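Local coordinates for probable adhesion protein (Pseudomonas aeruginosa PAO1, PDB 6R3Z) that binds divalent metal ions, among them ferrous iron, manganese and nickel, and probably serves as the solute-binding component of a transport system, at residues N109-L114 against H177-Y182; Q122-A127 against N144-A149; A161-A166 against T271-I276. All blocks are in the same frame, centred on the assembly; numbering follows the deposited sequence.

Contact 1: residues N109-L114 against H177-Y182; sequences NPHTFL and HGAYDY. With NI (nickel (II) ion), chain B.
The nickel site in the cleft between the two lobes joins these segments: His111 NE2 and His177 NE2 each bind the nickel at 2.2 Å. Their ring planes stand 82° apart, and both NE2 atoms point at the same ion. His41, His66, His199 and His250 supply the other four nitrogens.

Behind the metal, Asn109 fixes the rotation of the His111 ring. Its CG lies anti to the backbone N (chi1 -167°), which sets the amide beside its own carbonyl carbon, next to His111. There OD1 accepts both His111 N, closing an Asx turn, and His111 ND1 at 2.8 Å, with OD1 only 3° out of the imidazole plane. The other end of the amide reaches across, Asn109 ND2 donating to Gly178 O at 2.8 Å. One second-shell amide therefore ties a metal ligand to the opposite loop. Ala179 CA lies over the centre of one His111 face, 3.6 Å from the ring centroid, a CH-pi contact.

Farther from the metal, Tyr182 OH donates to Asn109 O at 2.6 Å, in the carbonyl plane and on a lone pair, while Thr112 CA sits over the tyrosine ring face. A water gives hydrogen bonds to both Leu114 O and Ala179 O, and Leu114 CD1 packs on Ala179 CB. Such an interlobe cleft, with metal ligands from both lobes, is typical of family 9 solute-binding proteins, here with six histidines as ligands.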
# COMPACT_ATOMS: atom_id res chain seq x y z
N ASN A 109 2.43 -11.24 2.84
CA ASN A 109 1.71 -10.19 2.14
C ASN A 109 2.57 -8.89 2.17
O ASN A 109 2.84 -8.36 3.24
CB ASN A 109 0.32 -9.96 2.75
CG ASN A 109 -0.56 -9.09 1.85
OD1 ASN A 109 -0.10 -8.09 1.26
ND2 ASN A 109 -1.84 -9.44 1.75
N PRO A 110 2.98 -8.37 1.00
CA PRO A 110 3.85 -7.18 1.01
C PRO A 110 3.15 -5.82 1.14
O PRO A 110 3.84 -4.80 1.13
CB PRO A 110 4.58 -7.30 -0.33
CG PRO A 110 3.57 -7.94 -1.24
CD PRO A 110 2.74 -8.87 -0.37
N HIS A 111 1.80 -5.80 1.19
CA HIS A 111 1.01 -4.54 1.23
C HIS A 111 0.89 -3.91 2.62
O HIS A 111 -0.19 -3.46 3.02
CB HIS A 111 -0.39 -4.78 0.62
CG HIS A 111 -0.35 -5.27 -0.78
ND1 HIS A 111 -0.30 -6.63 -1.07
CD2 HIS A 111 -0.39 -4.58 -1.95
CE1 HIS A 111 -0.29 -6.72 -2.39
NE2 HIS A 111 -0.33 -5.51 -2.96
N THR A 112 2.02 -3.87 3.36
CA THR A 112 2.08 -3.30 4.73
C THR A 112 1.69 -1.82 4.74
O THR A 112 1.13 -1.33 5.74
CB THR A 112 3.48 -3.49 5.32
OG1 THR A 112 4.41 -2.75 4.51
CG2 THR A 112 3.90 -4.97 5.42
N PHE A 113 1.95 -1.10 3.60
CA PHE A 113 1.60 0.33 3.48
C PHE A 113 0.08 0.57 3.51
O PHE A 113 -0.33 1.70 3.74
CB PHE A 113 2.23 0.96 2.23
CG PHE A 113 2.08 0.12 0.98
CD1 PHE A 113 0.98 0.29 0.14
CD2 PHE A 113 3.05 -0.81 0.64
CE1 PHE A 113 0.85 -0.47 -1.02
CE2 PHE A 113 2.91 -1.59 -0.53
CZ PHE A 113 1.80 -1.43 -1.34
N LEU A 114 -0.74 -0.46 3.31
CA LEU A 114 -2.19 -0.27 3.38
C LEU A 114 -2.72 -0.64 4.77
O LEU A 114 -3.63 -1.44 4.92
CB LEU A 114 -2.95 -0.97 2.23
CG LEU A 114 -2.54 -0.52 0.82
CD1 LEU A 114 -3.08 -1.45 -0.24
CD2 LEU A 114 -2.95 0.91 0.54
N HIS A 177 -7.55 -8.01 -5.66
CA HIS A 177 -6.10 -7.94 -5.41
C HIS A 177 -5.86 -8.27 -3.94
O HIS A 177 -6.67 -7.88 -3.10
CB HIS A 177 -5.58 -6.53 -5.76
CG HIS A 177 -4.10 -6.41 -5.90
ND1 HIS A 177 -3.46 -6.69 -7.11
CD2 HIS A 177 -3.18 -5.94 -5.03
CE1 HIS A 177 -2.18 -6.41 -6.91
NE2 HIS A 177 -1.97 -5.92 -5.69
N GLY A 178 -4.78 -8.99 -3.63
CA GLY A 178 -4.48 -9.37 -2.23
C GLY A 178 -3.84 -8.24 -1.42
O GLY A 178 -2.88 -8.47 -0.69
N ALA A 179 -4.37 -7.01 -1.54
CA ALA A 179 -3.79 -5.81 -0.95
C ALA A 179 -4.34 -5.38 0.40
O ALA A 179 -3.75 -4.48 1.01
CB ALA A 179 -3.97 -4.65 -1.92
N TYR A 180 -5.50 -5.93 0.84
CA TYR A 180 -6.24 -5.36 1.97
C TYR A 180 -6.30 -6.17 3.26
O TYR A 180 -7.04 -5.79 4.18
CB TYR A 180 -7.65 -5.02 1.48
CG TYR A 180 -7.59 -4.14 0.24
CD1 TYR A 180 -7.08 -2.84 0.32
CD2 TYR A 180 -7.82 -4.67 -1.03
CE1 TYR A 180 -6.94 -2.05 -0.82
CE2 TYR A 180 -7.67 -3.89 -2.18
CZ TYR A 180 -7.20 -2.59 -2.07
OH TYR A 180 -7.04 -1.80 -3.19
N ASP A 181 -5.47 -7.21 3.39
CA ASP A 181 -5.47 -8.00 4.62
C ASP A 181 -5.05 -7.13 5.83
O ASP A 181 -5.72 -7.19 6.86
CB ASP A 181 -4.59 -9.24 4.45
CG ASP A 181 -5.09 -10.10 3.29
OD1 ASP A 181 -4.79 -9.75 2.11
OD2 ASP A 181 -5.80 -11.10 3.55
N TYR A 182 -4.00 -6.26 5.68
CA TYR A 182 -3.58 -5.38 6.79
C TYR A 182 -4.64 -4.32 7.07
O TYR A 182 -4.89 -3.99 8.23
CB TYR A 182 -2.26 -4.66 6.48
CG TYR A 182 -1.09 -5.59 6.29
CD1 TYR A 182 -0.39 -6.10 7.38
CD2 TYR A 182 -0.70 -5.99 5.01
CE1 TYR A 182 0.68 -6.98 7.20
CE2 TYR A 182 0.38 -6.86 4.82
CZ TYR A 182 1.06 -7.36 5.92
OH TYR A 182 2.11 -8.22 5.77
NI NI B . -0.05 -5.07 -5.11
O HOH W 1 -3.58 -4.09 3.66

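Contact 2: residues Q122-A127 against N144-A149; sequences QVNTIA and NARAYA
Val123 spreads its two methyls over two partners on the facing helix. CG1, anti to the backbone N (chi1 161°), meets Ala145 CB at 3.8 Å. CG2 comes in the ring plane to the edge of Tyr148, 3.8 Å from its CD2, and the two side chains cross at about a right angle. One turn on, Ala127 CB meets Ala145 CB at 3.6 Å, so a single alanine methyl on helix 138-160 is touched by residues i and i+4 of helix 116-133.

At the more exposed side of the seam, Arg146 bends at chi2 and brings its guanidinium back toward helix 116-133. The side chains of Asn124 and Arg146 cross at about a right angle, their amide and guanidinium planes 57° apart, with Asn124 CG over one guanidinium face. Asn124 OD1 comes within 2.9 Å of Arg146 NH2, but the angle is too poor for a hydrogen bond. The polar link runs instead through a water in the guanidinium plane, which accepts from Arg146 NH2 at 3.0 Å and donates to Asn124 O.

Helix 14-24 adjoins the apolar side, Tyr19 touching Val123 and Ile23 touching Ala127. With axes 9.4 Å apart at 172°, this is the packing of an antiparallel helical hairpin whose second arm is the long interlobe helix typical of this transporter family.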
# COMPACT_ATOMS: atom_id res chain seq x y z
N GLN A 122 6.52 2.14 9.80
CA GLN A 122 7.42 2.41 8.66
C GLN A 122 7.91 3.86 8.69
O GLN A 122 9.10 4.10 8.51
CB GLN A 122 6.73 2.08 7.33
CG GLN A 122 6.47 0.59 7.19
CD GLN A 122 5.77 0.27 5.91
OE1 GLN A 122 6.41 0.15 4.87
NE2 GLN A 122 4.46 0.11 5.97
N VAL A 123 7.00 4.81 8.95
CA VAL A 123 7.32 6.24 9.02
C VAL A 123 8.39 6.47 10.11
O VAL A 123 9.39 7.14 9.84
CB VAL A 123 6.04 7.10 9.22
CG1 VAL A 123 6.37 8.50 9.75
CG2 VAL A 123 5.26 7.20 7.91
N ASN A 124 8.19 5.86 11.30
CA ASN A 124 9.15 6.01 12.41
C ASN A 124 10.51 5.41 12.08
O ASN A 124 11.54 6.02 12.37
CB ASN A 124 8.56 5.48 13.71
CG ASN A 124 7.41 6.33 14.22
OD1 ASN A 124 7.37 7.55 14.02
ND2 ASN A 124 6.49 5.71 14.94
N THR A 125 10.52 4.25 11.39
CA THR A 125 11.77 3.58 10.98
C THR A 125 12.52 4.44 9.96
O THR A 125 13.73 4.66 10.10
CB THR A 125 11.47 2.17 10.47
OG1 THR A 125 11.01 1.39 11.59
CG2 THR A 125 12.70 1.49 9.87
N ILE A 126 11.78 4.94 8.93
CA ILE A 126 12.38 5.80 7.91
C ILE A 126 13.01 7.05 8.56
O ILE A 126 14.17 7.35 8.28
CB ILE A 126 11.36 6.13 6.78
CG1 ILE A 126 10.94 4.84 6.01
CG2 ILE A 126 11.95 7.15 5.79
CD1 ILE A 126 9.58 4.93 5.27
N ALA A 127 12.27 7.75 9.44
CA ALA A 127 12.75 8.97 10.10
C ALA A 127 14.03 8.72 10.91
O ALA A 127 14.95 9.54 10.87
CB ALA A 127 11.67 9.56 11.00
N ASN A 144 8.69 15.65 12.66
CA ASN A 144 7.78 15.54 11.51
C ASN A 144 7.12 14.16 11.47
O ASN A 144 5.92 14.07 11.22
CB ASN A 144 8.52 15.83 10.21
CG ASN A 144 8.96 17.27 10.05
OD1 ASN A 144 8.49 18.20 10.74
ND2 ASN A 144 9.89 17.50 9.14
N ALA A 145 7.90 13.08 11.75
CA ALA A 145 7.34 11.74 11.77
C ALA A 145 6.25 11.64 12.86
O ALA A 145 5.17 11.10 12.59
CB ALA A 145 8.44 10.70 11.99
N ARG A 146 6.50 12.23 14.04
CA ARG A 146 5.51 12.19 15.12
C ARG A 146 4.22 12.96 14.75
O ARG A 146 3.13 12.45 15.01
CB ARG A 146 6.10 12.65 16.47
CG ARG A 146 7.26 11.78 16.98
CD ARG A 146 6.94 10.29 17.13
NE ARG A 146 8.08 9.51 17.62
CZ ARG A 146 9.07 9.03 16.86
NH1 ARG A 146 10.06 8.33 17.40
NH2 ARG A 146 9.08 9.26 15.55
N ALA A 147 4.34 14.14 14.09
CA ALA A 147 3.18 14.93 13.64
C ALA A 147 2.40 14.14 12.56
O ALA A 147 1.16 14.09 12.60
CB ALA A 147 3.62 16.27 13.08
N TYR A 148 3.12 13.47 11.67
CA TYR A 148 2.49 12.71 10.59
C TYR A 148 1.71 11.53 11.15
O TYR A 148 0.55 11.34 10.77
CB TYR A 148 3.52 12.27 9.54
CG TYR A 148 2.90 11.66 8.30
CD1 TYR A 148 1.91 12.34 7.58
CD2 TYR A 148 3.35 10.44 7.79
CE1 TYR A 148 1.39 11.82 6.39
CE2 TYR A 148 2.80 9.89 6.64
CZ TYR A 148 1.84 10.59 5.92
OH TYR A 148 1.32 10.03 4.78
N ALA A 149 2.31 10.78 12.10
CA ALA A 149 1.69 9.65 12.81
C ALA A 149 0.41 10.11 13.55
O ALA A 149 -0.58 9.39 13.55
CB ALA A 149 2.67 9.04 13.79
O HOH W 2 11.43 7.82 14.40

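Contact 3: residues A161-A166 against T271-I276; sequences ARLNKA and TVVRAI. With EDO (1,2-ethanediol), chain I.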
# COMPACT_ATOMS: atom_id res chain seq x y z
N ALA A 161 -15.44 6.81 13.68
CA ALA A 161 -16.52 7.61 14.26
C ALA A 161 -17.83 7.44 13.46
O ALA A 161 -18.91 7.82 13.96
CB ALA A 161 -16.12 9.09 14.29
N ARG A 162 -17.74 6.85 12.23
CA ARG A 162 -18.91 6.59 11.41
C ARG A 162 -19.32 5.12 11.48
O ARG A 162 -20.28 4.71 10.81
CB ARG A 162 -18.65 7.05 9.97
CG ARG A 162 -18.76 8.57 9.85
CD ARG A 162 -17.61 9.20 9.11
NE ARG A 162 -17.83 10.65 9.00
CZ ARG A 162 -17.24 11.57 9.76
NH1 ARG A 162 -17.51 12.86 9.58
NH2 ARG A 162 -16.36 11.21 10.68
N LEU A 163 -18.62 4.32 12.30
CA LEU A 163 -18.94 2.90 12.43
C LEU A 163 -19.75 2.65 13.70
O LEU A 163 -19.22 2.82 14.80
CB LEU A 163 -17.67 2.04 12.45
CG LEU A 163 -17.91 0.53 12.50
CD1 LEU A 163 -18.47 0.00 11.17
CD2 LEU A 163 -16.66 -0.21 12.95
N ASN A 164 -21.03 2.24 13.56
CA ASN A 164 -21.86 1.96 14.72
C ASN A 164 -21.47 0.68 15.43
O ASN A 164 -21.15 0.69 16.61
CB ASN A 164 -23.35 1.92 14.35
CG ASN A 164 -23.93 3.29 14.16
OD1 ASN A 164 -23.72 3.92 13.13
ND2 ASN A 164 -24.66 3.79 15.16
N LYS A 165 -21.53 -0.42 14.69
CA LYS A 165 -21.29 -1.76 15.21
C LYS A 165 -20.29 -2.51 14.36
O LYS A 165 -20.15 -2.26 13.15
CB LYS A 165 -22.60 -2.57 15.17
CG LYS A 165 -23.75 -1.99 15.98
CD LYS A 165 -24.95 -2.92 15.95
CE LYS A 165 -25.95 -2.61 17.05
NZ LYS A 165 -26.68 -1.35 16.80
N ALA A 166 -19.69 -3.52 14.97
CA ALA A 166 -18.83 -4.47 14.29
C ALA A 166 -19.78 -5.28 13.39
O ALA A 166 -20.98 -5.37 13.69
CB ALA A 166 -18.18 -5.38 15.32
N THR A 271 -14.92 3.60 2.77
CA THR A 271 -15.57 2.58 1.94
C THR A 271 -15.77 1.29 2.75
O THR A 271 -16.86 0.72 2.71
CB THR A 271 -14.80 2.39 0.63
OG1 THR A 271 -14.87 3.62 -0.12
CG2 THR A 271 -15.35 1.22 -0.21
N VAL A 272 -14.75 0.87 3.54
CA VAL A 272 -14.88 -0.31 4.39
C VAL A 272 -16.01 -0.07 5.42
O VAL A 272 -16.85 -0.95 5.60
CB VAL A 272 -13.55 -0.73 5.06
CG1 VAL A 272 -13.75 -1.92 6.00
CG2 VAL A 272 -12.49 -1.06 4.00
N VAL A 273 -16.02 1.12 6.06
CA VAL A 273 -17.06 1.47 7.02
C VAL A 273 -18.44 1.42 6.35
O VAL A 273 -19.37 0.84 6.90
CB VAL A 273 -16.79 2.82 7.73
CG1 VAL A 273 -18.03 3.35 8.46
CG2 VAL A 273 -15.61 2.69 8.70
N ARG A 274 -18.57 2.02 5.15
CA ARG A 274 -19.85 2.01 4.40
C ARG A 274 -20.33 0.58 4.13
O ARG A 274 -21.51 0.29 4.35
CB ARG A 274 -19.74 2.79 3.09
CG ARG A 274 -21.10 2.98 2.43
CD ARG A 274 -21.09 4.01 1.32
NE ARG A 274 -20.21 3.63 0.21
CZ ARG A 274 -20.59 2.93 -0.85
NH1 ARG A 274 -19.72 2.64 -1.81
NH2 ARG A 274 -21.85 2.51 -0.96
N ALA A 275 -19.42 -0.32 3.69
CA ALA A 275 -19.74 -1.74 3.42
C ALA A 275 -20.31 -2.40 4.70
O ALA A 275 -21.34 -3.09 4.64
CB ALA A 275 -18.49 -2.47 2.96
N ILE A 276 -19.69 -2.12 5.86
CA ILE A 276 -20.17 -2.70 7.12
C ILE A 276 -21.56 -2.10 7.48
O ILE A 276 -22.49 -2.85 7.82
CB ILE A 276 -19.14 -2.51 8.27
CG1 ILE A 276 -17.79 -3.22 7.97
CG2 ILE A 276 -19.75 -2.98 9.62
CD1 ILE A 276 -16.57 -2.71 8.84
C1 EDO I . -15.42 15.47 11.82
O1 EDO I . -15.73 14.99 10.51
C2 EDO I . -14.41 14.53 12.50
O2 EDO I . -14.92 13.20 12.57
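Arg162, whose CB lies 4.0 Å from Val273 CG1, carries the flat group of this contact, and that group is met at its edge. A molecule of 1,2-ethanediol, probably from the crystallisation liquor, spans the two terminal nitrogens. Arg162 NH1 donates to its O1 at 2.9 Å, and Arg162 NH2 to its O2 at 3.1 Å; the second bond is nearly straight at 174°, and O2 lies in the guanidinium plane. Arg162 NH2 also bonds to Asp158 O, in the last turn of helix 138-160. The charged end thus leads away from helix 260-277, leaving the near part of the residue to the helix.

What remains is van der Waals packing, partly against backbone carbonyls, on two residues one turn apart. Val273 puts CG1 anti to its backbone N (chi1 166°), aimed at the loop, where the methyl rests 3.5 Å from Arg162 O. It also approaches Leu163 CB, more loosely. Leu163 extends its CG anti to the backbone N (chi1 -177°) and thereby lays CD1 on Ile276, 3.6 Å from CG2, the two side chains crossing obliquely. The same Ile276 CG2 touches Lys165 O at 3.6 Å, so this one methyl is bordered by a leucine branch and a peptide carbonyl. Backbone hold comes from just beyond the segment, where Gln277 OE1 accepts Asn164 N.

Ile276 also reaches Pro167 and Phe171, and Val273 touches Phe187. The loop leaving helix 138-160 therefore lies along helix 260-277 before entering strand 172-175, while Val272 packs on helix 181-185, and Thr271 and Ala275 touch strand 244-248.

How the contacts relate
Contact 1 is buried and mostly polar, built on metal bonds and on hydrogen bonds that orient a ligand; contacts 2 and 3 lie away from the metal and rest mainly on apolar packing. Contact 2 is largely buried with a watered, charged rim, whereas contact 3 is partly exposed and its arginine turns outward. Contacts 1 and 2 meet in packing where Thr112 OG1, hydrogen-bonded to Asn88, lies 3.2 Å from Gln122 NE2, and contact 2 is nested whole in the chain loop that contact 1 closes. Helix 138-160 relates contacts 2 and 3, carrying 144-149 and leading into 161-166, although their centres are about 27 Å apart. Contact 3 nowhere touches contact 1.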